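Hypothetical methylmalonyl-CoA decarboxylase alpha subunit (Sulfolobus tokodaii, PDB 1X0U) is of unconfirmed function but belongs to the carboxyl transferase family of the ClpP/crotonase superfamily, its chain folding around two similarly ordered mixed beta-sheets. Local coordinates at residues Lys37-Leu40 / Glu44-Ala47; Tyr96-Thr101 / Asn113-Ala118; Phe187-Lys192 / Lys247-Tyr252. All blocks are in the same frame, centred on the assembly; numbering follows the deposited sequence.

Contact 1: residues Lys37-Leu40 / Glu44-Ala47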
loop_
_atom_site.group_PDB
_atom_site.type_symbol
_atom_site.label_atom_id
_atom_site.label_comp_id
_atom_site.label_asym_id
_atom_site.label_seq_id
_atom_site.Cartn_x
_atom_site.Cartn_y
_atom_site.Cartn_z
ATOM N N LYS A 37 -13.264 -38.910 37.608
ATOM C CA LYS A 37 -12.240 -37.983 38.096
ATOM C C LYS A 37 -12.854 -36.600 38.290
ATOM O O LYS A 37 -12.255 -35.725 38.912
ATOM C CB LYS A 37 -11.091 -37.865 37.089
ATOM C CG LYS A 37 -10.222 -39.108 36.931
ATOM C CD LYS A 37 -9.191 -38.900 35.812
ATOM C CE LYS A 37 -8.208 -40.060 35.713
ATOM N NZ LYS A 37 -7.268 -39.888 34.566
ATOM N N GLY A 38 -14.052 -36.409 37.750
ATOM C CA GLY A 38 -14.710 -35.124 37.858
ATOM C C GLY A 38 -14.568 -34.344 36.559
ATOM O O GLY A 38 -14.888 -33.158 36.496
ATOM N N LYS A 39 -14.103 -35.014 35.508
ATOM C CA LYS A 39 -13.914 -34.353 34.215
ATOM C C LYS A 39 -15.002 -34.694 33.206
ATOM O O LYS A 39 -15.649 -35.735 33.307
ATOM C CB LYS A 39 -12.572 -34.759 33.616
ATOM C CG LYS A 39 -11.404 -34.655 34.562
ATOM C CD LYS A 39 -10.181 -35.319 33.948
ATOM C CE LYS A 39 -9.698 -34.568 32.711
ATOM N NZ LYS A 39 -8.661 -35.362 31.999
ATOM N N LEU A 40 -15.192 -33.814 32.228
ATOM C CA LEU A 40 -16.169 -34.044 31.166
ATOM C C LEU A 40 -15.389 -34.549 29.954
ATOM O O LEU A 40 -14.166 -34.437 29.929
ATOM C CB LEU A 40 -16.910 -32.749 30.811
ATOM C CG LEU A 40 -17.857 -32.180 31.876
ATOM C CD1 LEU A 40 -18.544 -30.936 31.326
ATOM C CD2 LEU A 40 -18.890 -33.220 32.273
ATOM N N GLU A 44 -18.482 -33.437 25.317
ATOM C CA GLU A 44 -19.424 -32.856 26.272
ATOM C C GLU A 44 -19.032 -31.391 26.540
ATOM O O GLU A 44 -19.893 -30.518 26.682
ATOM C CB GLU A 44 -19.442 -33.674 27.579
ATOM C CG GLU A 44 -19.922 -35.114 27.377
ATOM C CD GLU A 44 -19.819 -35.979 28.620
ATOM O OE1 GLU A 44 -18.836 -35.849 29.379
ATOM O OE2 GLU A 44 -20.723 -36.813 28.832
ATOM N N ARG A 45 -17.733 -31.117 26.585
ATOM C CA ARG A 45 -17.270 -29.753 26.812
ATOM C C ARG A 45 -17.640 -28.860 25.623
ATOM O O ARG A 45 -18.058 -27.718 25.805
ATOM C CB ARG A 45 -15.759 -29.746 27.025
ATOM C CG ARG A 45 -15.307 -30.418 28.306
ATOM C CD ARG A 45 -13.884 -30.920 28.179
ATOM N NE ARG A 45 -13.318 -31.318 29.464
ATOM C CZ ARG A 45 -12.121 -31.885 29.604
ATOM N NH1 ARG A 45 -11.363 -32.132 28.537
ATOM N NH2 ARG A 45 -11.667 -32.178 30.809
ATOM N N LEU A 46 -17.498 -29.380 24.404
ATOM C CA LEU A 46 -17.840 -28.610 23.206
ATOM C C LEU A 46 -19.342 -28.311 23.151
ATOM O O LEU A 46 -19.742 -27.193 22.839
ATOM C CB LEU A 46 -17.426 -29.367 21.930
ATOM C CG LEU A 46 -15.948 -29.518 21.543
ATOM C CD1 LEU A 46 -15.864 -30.414 20.310
ATOM C CD2 LEU A 46 -15.319 -28.162 21.230
ATOM N N ALA A 47 -20.179 -29.304 23.439
ATOM C CA ALA A 47 -21.621 -29.073 23.397
ATOM C C ALA A 47 -22.008 -27.973 24.391
ATOM O O ALA A 47 -22.930 -27.206 24.139
ATOM C CB ALA A 47 -22.394 -30.373 23.709
#
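Glu44 sends its side chain back across Leu40, and the two side chains cross at about a right angle. Glu44 OE1 lies 3.7 Å from Leu40 CA, a van der Waals approach. The polar work of this oxygen is done just outside the two segments, where it is hydrogen-bonded to His35 and to the backbone N of Thr41, the residue preceding helix 42-49. Gly38, in the link leading from helix 28-35 to this helix, has a positive phi of 101° and closes a Schellman motif; Lys39 and Leu40 then run on to helix 42-49. Next, Arg45 lays its CG against Leu40 CB at 3.8 Å and continues extended as far as NE. The carbonyl O of Leu40 sits 3.1 Å above one face of the Arg45 guanidinium, displaced toward the rim. Although Leu40 O and Arg45 NE are 3.3 Å apart, the angle is too poor for a hydrogen bond; Gln34 NE2 binds this carbonyl instead. Bent at its third torsion (chi3 66°), Lys39 brings CE to the guanidinium edge, 3.6 Å from Arg45 NH2. The two cations converge on Asp134, which forms salt bridges with both, while Glu239 pairs with Arg45 NE and accepts from Leu40 N.

Contact 2: residues Tyr96-Thr101 / Asn113-Ala118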
loop_
_atom_site.group_PDB
_atom_site.type_symbol
_atom_site.label_atom_id
_atom_site.label_comp_id
_atom_site.label_asym_id
_atom_site.label_seq_id
_atom_site.Cartn_x
_atom_site.Cartn_y
_atom_site.Cartn_z
ATOM N N TYR A 96 -10.836 -26.699 19.383
ATOM C CA TYR A 96 -10.403 -28.074 19.327
ATOM C C TYR A 96 -10.546 -28.550 20.761
ATOM O O TYR A 96 -10.391 -27.770 21.707
ATOM C CB TYR A 96 -8.967 -28.236 18.823
ATOM C CG TYR A 96 -7.878 -27.674 19.697
ATOM C CD1 TYR A 96 -7.264 -26.459 19.383
ATOM C CD2 TYR A 96 -7.416 -28.379 20.809
ATOM C CE1 TYR A 96 -6.222 -25.972 20.148
ATOM C CE2 TYR A 96 -6.368 -27.894 21.580
ATOM C CZ TYR A 96 -5.777 -26.686 21.241
ATOM O OH TYR A 96 -4.758 -26.180 22.014
ATOM N N ALA A 97 -10.892 -29.820 20.911
ATOM C CA ALA A 97 -11.065 -30.419 22.223
ATOM C C ALA A 97 -10.358 -31.756 22.161
ATOM O O ALA A 97 -10.770 -32.647 21.418
ATOM C CB ALA A 97 -12.547 -30.611 22.521
ATOM N N GLN A 98 -9.272 -31.876 22.911
ATOM C CA GLN A 98 -8.516 -33.111 22.934
ATOM C C GLN A 98 -9.283 -34.140 23.757
ATOM O O GLN A 98 -9.891 -33.813 24.777
ATOM C CB GLN A 98 -7.126 -32.857 23.518
ATOM C CG GLN A 98 -6.280 -31.916 22.663
ATOM C CD GLN A 98 -4.937 -31.593 23.288
ATOM O OE1 GLN A 98 -4.862 -31.133 24.432
ATOM N NE2 GLN A 98 -3.865 -31.821 22.537
ATOM N N ASP A 99 -9.279 -35.381 23.287
ATOM C CA ASP A 99 -9.977 -36.461 23.972
ATOM C C ASP A 99 -8.959 -37.296 24.732
ATOM O O ASP A 99 -8.224 -38.082 24.132
ATOM C CB ASP A 99 -10.701 -37.339 22.962
ATOM C CG ASP A 99 -11.663 -38.294 23.615
ATOM O OD1 ASP A 99 -11.446 -38.627 24.800
ATOM O OD2 ASP A 99 -12.623 -38.713 22.943
ATOM N N PHE A 100 -8.924 -37.125 26.052
ATOM C CA PHE A 100 -7.978 -37.844 26.897
ATOM C C PHE A 100 -8.125 -39.365 26.820
ATOM O O PHE A 100 -7.185 -40.093 27.138
ATOM C CB PHE A 100 -8.115 -37.396 28.362
ATOM C CG PHE A 100 -7.061 -37.977 29.273
ATOM C CD1 PHE A 100 -5.767 -37.458 29.285
ATOM C CD2 PHE A 100 -7.340 -39.089 30.061
ATOM C CE1 PHE A 100 -4.764 -38.039 30.066
ATOM C CE2 PHE A 100 -6.344 -39.681 30.846
ATOM C CZ PHE A 100 -5.052 -39.156 30.849
ATOM N N THR A 101 -9.291 -39.842 26.392
ATOM C CA THR A 101 -9.526 -41.282 26.306
ATOM C C THR A 101 -8.840 -41.917 25.105
ATOM O O THR A 101 -8.797 -43.139 24.982
ATOM C CB THR A 101 -11.029 -41.623 26.224
ATOM O OG1 THR A 101 -11.531 -41.282 24.927
ATOM C CG2 THR A 101 -11.808 -40.859 27.292
ATOM N N ASN A 113 -1.981 -31.807 12.987
ATOM C CA ASN A 113 -2.470 -31.195 11.749
ATOM C C ASN A 113 -3.951 -30.813 11.787
ATOM O O ASN A 113 -4.361 -29.856 11.124
ATOM C CB ASN A 113 -2.182 -32.101 10.547
ATOM C CG ASN A 113 -0.693 -32.345 10.360
ATOM O OD1 ASN A 113 0.120 -31.457 10.609
ATOM N ND2 ASN A 113 -0.330 -33.546 9.917
ATOM N N LYS A 114 -4.759 -31.550 12.548
ATOM C CA LYS A 114 -6.175 -31.202 12.657
ATOM C C LYS A 114 -6.293 -29.864 13.390
ATOM O O LYS A 114 -7.086 -29.002 13.017
ATOM C CB LYS A 114 -6.945 -32.273 13.423
ATOM C CG LYS A 114 -7.057 -33.610 12.682
ATOM C CD LYS A 114 -7.898 -34.610 13.467
ATOM C CE LYS A 114 -9.353 -34.148 13.559
ATOM N NZ LYS A 114 -10.181 -35.048 14.422
ATOM N N ILE A 115 -5.492 -29.695 14.437
ATOM C CA ILE A 115 -5.503 -28.454 15.191
ATOM C C ILE A 115 -4.991 -27.321 14.293
ATOM O O ILE A 115 -5.584 -26.247 14.242
ATOM C CB ILE A 115 -4.618 -28.566 16.460
ATOM C CG1 ILE A 115 -5.226 -29.587 17.422
ATOM C CG2 ILE A 115 -4.499 -27.209 17.156
ATOM C CD1 ILE A 115 -4.495 -29.677 18.763
ATOM N N VAL A 116 -3.899 -27.580 13.581
ATOM C CA VAL A 116 -3.289 -26.603 12.675
ATOM C C VAL A 116 -4.311 -26.159 11.632
ATOM O O VAL A 116 -4.425 -24.967 11.330
ATOM C CB VAL A 116 -2.043 -27.213 11.951
ATOM C CG1 VAL A 116 -1.601 -26.328 10.779
ATOM C CG2 VAL A 116 -0.893 -27.369 12.934
ATOM N N ARG A 117 -5.051 -27.125 11.088
ATOM C CA ARG A 117 -6.063 -26.846 10.075
ATOM C C ARG A 117 -7.172 -25.950 10.625
ATOM O O ARG A 117 -7.705 -25.108 9.906
ATOM C CB ARG A 117 -6.633 -28.167 9.541
ATOM C CG ARG A 117 -7.982 -28.075 8.838
ATOM C CD ARG A 117 -7.985 -27.171 7.619
ATOM N NE ARG A 117 -7.158 -27.668 6.528
ATOM C CZ ARG A 117 -7.204 -27.189 5.288
ATOM N NH1 ARG A 117 -8.045 -26.204 4.998
ATOM N NH2 ARG A 117 -6.406 -27.686 4.341
ATOM N N ALA A 118 -7.514 -26.133 11.899
ATOM C CA ALA A 118 -8.542 -25.315 12.534
ATOM C C ALA A 118 -8.021 -23.888 12.606
ATOM O O ALA A 118 -8.727 -22.945 12.265
ATOM C CB ALA A 118 -8.846 -25.832 13.936
#
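Within the beta-alpha-beta unit made by strand 91-98, helix 109-125 and strand 129-133, Tyr96 of the first strand meets Ile115 of the helix. The nearest CA atoms across the segments are those of Tyr96 and Ile115, 6.4 Å apart, and both CB atoms point across the interface. The evidence for a CH-pi contact is direct: Ile115 CD1 stands 3.8 Å from the centroid of the Tyr96 ring and 13° off its normal, so the methyl sits over the middle of the face. The other branch covers one side of the same ring, with Ile115 CG2 3.6 Å from Tyr96 CD1. Chi1 of Tyr96 (66°) places CG between its backbone N and carbonyl carbon, and chi2 (-102°) turns the ring face to the helix. Gln98 approaches only Ile115 across the contact, its NE2 4.4 Å from Ile115 CD1; its amide is hydrogen-bonded to His111 and Asp134 N. Beyond the strand the chain turns at Asp99, whose OD1 accepts from Thr101 N at 2.9 Å, an Asx turn. Thr101 OG1 donates to Asp99 OD1 as well, at 2.7 Å and from the same face of the carboxylate plane. Ile115 also touches Val81 of strand 81-88, and backbone bonds join Tyr96 and Gln98 to strand 129-133, an arrangement typical of the beta-alpha-beta crossover, where the connecting helix covers the sheet, here at strand 91-98.

Contact 3: residues Phe187-Lys192 / Lys247-Tyr252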
loop_
_atom_site.group_PDB
_atom_site.type_symbol
_atom_site.label_atom_id
_atom_site.label_comp_id
_atom_site.label_asym_id
_atom_site.label_seq_id
_atom_site.Cartn_x
_atom_site.Cartn_y
_atom_site.Cartn_z
ATOM N N PHE A 187 -4.950 -16.009 26.669
ATOM C CA PHE A 187 -5.446 -16.281 28.014
ATOM C C PHE A 187 -5.499 -17.770 28.296
ATOM O O PHE A 187 -5.909 -18.558 27.440
ATOM C CB PHE A 187 -6.873 -15.733 28.197
ATOM C CG PHE A 187 -6.996 -14.248 27.994
ATOM C CD1 PHE A 187 -6.685 -13.360 29.020
ATOM C CD2 PHE A 187 -7.395 -13.738 26.765
ATOM C CE1 PHE A 187 -6.769 -11.985 28.820
ATOM C CE2 PHE A 187 -7.481 -12.364 26.559
ATOM C CZ PHE A 187 -7.165 -11.491 27.589
ATOM N N ILE A 188 -5.084 -18.147 29.499
ATOM C CA ILE A 188 -5.145 -19.529 29.914
ATOM C C ILE A 188 -6.116 -19.638 31.092
ATOM O O ILE A 188 -5.885 -19.067 32.156
ATOM C CB ILE A 188 -3.768 -20.081 30.355
ATOM C CG1 ILE A 188 -2.823 -20.204 29.153
ATOM C CG2 ILE A 188 -3.945 -21.461 30.974
ATOM C CD1 ILE A 188 -1.454 -20.765 29.524
ATOM N N ILE A 189 -7.218 -20.345 30.868
ATOM C CA ILE A 189 -8.218 -20.589 31.895
ATOM C C ILE A 189 -7.986 -22.040 32.312
ATOM O O ILE A 189 -8.069 -22.952 31.489
ATOM C CB ILE A 189 -9.630 -20.444 31.339
ATOM C CG1 ILE A 189 -9.839 -19.003 30.858
ATOM C CG2 ILE A 189 -10.645 -20.853 32.405
ATOM C CD1 ILE A 189 -11.068 -18.809 29.996
ATOM N N MET A 190 -7.682 -22.244 33.585
ATOM C CA MET A 190 -7.392 -23.569 34.094
ATOM C C MET A 190 -8.263 -23.935 35.286
ATOM O O MET A 190 -8.597 -23.079 36.105
ATOM C CB MET A 190 -5.917 -23.633 34.497
ATOM C CG MET A 190 -5.443 -24.998 34.943
ATOM S SD MET A 190 -3.661 -25.009 35.067
ATOM C CE MET A 190 -3.381 -26.549 35.914
ATOM N N ILE A 191 -8.623 -25.211 35.375
ATOM C CA ILE A 191 -9.443 -25.713 36.474
ATOM C C ILE A 191 -8.518 -26.249 37.561
ATOM O O ILE A 191 -7.510 -26.882 37.262
ATOM C CB ILE A 191 -10.368 -26.865 36.015
ATOM C CG1 ILE A 191 -11.294 -26.389 34.893
ATOM C CG2 ILE A 191 -11.203 -27.372 37.197
ATOM C CD1 ILE A 191 -10.655 -26.345 33.536
ATOM N N LYS A 192 -8.829 -25.980 38.823
ATOM C CA LYS A 192 -7.973 -26.504 39.876
ATOM C C LYS A 192 -8.513 -27.847 40.324
ATOM O O LYS A 192 -9.717 -28.034 40.439
ATOM C CB LYS A 192 -7.841 -25.531 41.067
ATOM C CG LYS A 192 -9.054 -24.677 41.406
ATOM C CD LYS A 192 -8.618 -23.508 42.307
ATOM C CE LYS A 192 -9.729 -22.477 42.541
ATOM N NZ LYS A 192 -10.580 -22.800 43.725
ATOM N N LYS A 247 -16.994 -17.990 27.543
ATOM C CA LYS A 247 -18.087 -17.289 26.861
ATOM C C LYS A 247 -18.109 -15.827 27.285
ATOM O O LYS A 247 -18.358 -14.937 26.479
ATOM C CB LYS A 247 -19.447 -17.888 27.210
ATOM C CG LYS A 247 -19.761 -19.234 26.613
ATOM C CD LYS A 247 -21.168 -19.620 27.043
ATOM C CE LYS A 247 -21.610 -20.933 26.448
ATOM N NZ LYS A 247 -23.045 -21.184 26.765
ATOM N N ARG A 248 -17.857 -15.586 28.567
ATOM C CA ARG A 248 -17.865 -14.225 29.088
ATOM C C ARG A 248 -16.660 -13.450 28.557
ATOM O O ARG A 248 -16.771 -12.271 28.203
ATOM C CB ARG A 248 -17.853 -14.242 30.616
ATOM C CG ARG A 248 -18.135 -12.877 31.219
ATOM C CD ARG A 248 -17.943 -12.848 32.724
ATOM N NE ARG A 248 -18.016 -11.475 33.219
ATOM C CZ ARG A 248 -17.609 -11.092 34.424
ATOM N NH1 ARG A 248 -17.100 -11.981 35.266
ATOM N NH2 ARG A 248 -17.707 -9.819 34.781
ATOM N N LEU A 249 -15.511 -14.117 28.499
ATOM C CA LEU A 249 -14.301 -13.488 27.995
ATOM C C LEU A 249 -14.525 -13.096 26.538
ATOM O O LEU A 249 -14.277 -11.960 26.148
ATOM C CB LEU A 249 -13.119 -14.455 28.100
ATOM C CG LEU A 249 -11.775 -13.918 27.612
ATOM C CD1 LEU A 249 -11.460 -12.610 28.357
ATOM C CD2 LEU A 249 -10.678 -14.967 27.846
ATOM N N LEU A 250 -15.005 -14.038 25.732
ATOM C CA LEU A 250 -15.258 -13.763 24.318
ATOM C C LEU A 250 -16.206 -12.583 24.121
ATOM O O LEU A 250 -16.041 -11.801 23.175
ATOM C CB LEU A 250 -15.845 -14.995 23.626
ATOM C CG LEU A 250 -14.902 -16.155 23.309
ATOM C CD1 LEU A 250 -15.732 -17.369 22.907
ATOM C CD2 LEU A 250 -13.932 -15.761 22.190
ATOM N N SER A 251 -17.195 -12.457 25.005
ATOM C CA SER A 251 -18.163 -11.365 24.900
ATOM C C SER A 251 -17.487 -10.000 24.948
ATOM O O SER A 251 -18.040 -9.027 24.457
ATOM C CB SER A 251 -19.219 -11.453 26.015
ATOM O OG SER A 251 -18.674 -11.143 27.293
ATOM N N TYR A 252 -16.293 -9.923 25.529
ATOM C CA TYR A 252 -15.586 -8.645 25.617
ATOM C C TYR A 252 -14.643 -8.397 24.435
ATOM O O TYR A 252 -14.165 -7.271 24.231
ATOM C CB TYR A 252 -14.756 -8.575 26.908
ATOM C CG TYR A 252 -15.551 -8.356 28.180
ATOM C CD1 TYR A 252 -16.162 -7.128 28.448
ATOM C CD2 TYR A 252 -15.677 -9.372 29.123
ATOM C CE1 TYR A 252 -16.875 -6.920 29.621
ATOM C CE2 TYR A 252 -16.391 -9.176 30.300
ATOM C CZ TYR A 252 -16.985 -7.954 30.541
ATOM O OH TYR A 252 -17.702 -7.783 31.694
#
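Strand 187-191 and helix 239-252 share no backbone hydrogen bond here, and their nearest CA atoms, those of Phe187 and Leu249, stand 9.3 Å apart, so side chains alone bridge the gap. Alternation along the strand selects them: the CB atoms of Phe187 and Ile189 point to the helix, whereas that of Ile188 points away. From the helix, Leu249 carries the contact chiefly through CD2. Its CG lies opposite the backbone N (chi1 -180°), which extends the branched end toward the strand, where the leucine and phenylalanine side chains run obliquely to one another. Leu249 CD2 rests near the root of the aromatic ring, 3.7 Å from Phe187 CD2 and close to Phe187 CG and CB as well. Leu249 CD1 lies more loosely over the same face, nearer its middle. Ile189, extended at chi2 (166°), brings its CD1 to 4.4 Å from Leu249 CD2, a lighter touch that flanks the same methyl. Neighbours continue the apolar layer: Ile167 of strand 166-170 packs on both Leu249 and Ile189, and Phe355 meets the Phe187 ring edge-to-face. No hydrogen bond or ion pair crosses between the two segments, and all three touching residues are buried, so the join between helix and sheet rests here on dispersion and on the fit of side-chain shapes, without directional bonds.

Contacts 2 and 3 are buried and apolar, and each packs a helix on the same mixed sheet, through strands 91-98 and 187-191. Their nearest atoms are about 9 Å apart, and the centre of contact 3 is about 9 Å from the centre of the chain, against about 23 and 24 Å for contacts 2 and 1. Contact 1 is only partly buried and mixes the burial of Leu40 with charged side chains whose polar partners lie outside the two segments. It adjoins contact 2 directly: Leu46 CG packs 3.7 Å from Ala97 CB, and Lys39 forms a cation-pi pair with Phe100. Asp134 is a shared neighbour of contacts 1 and 2.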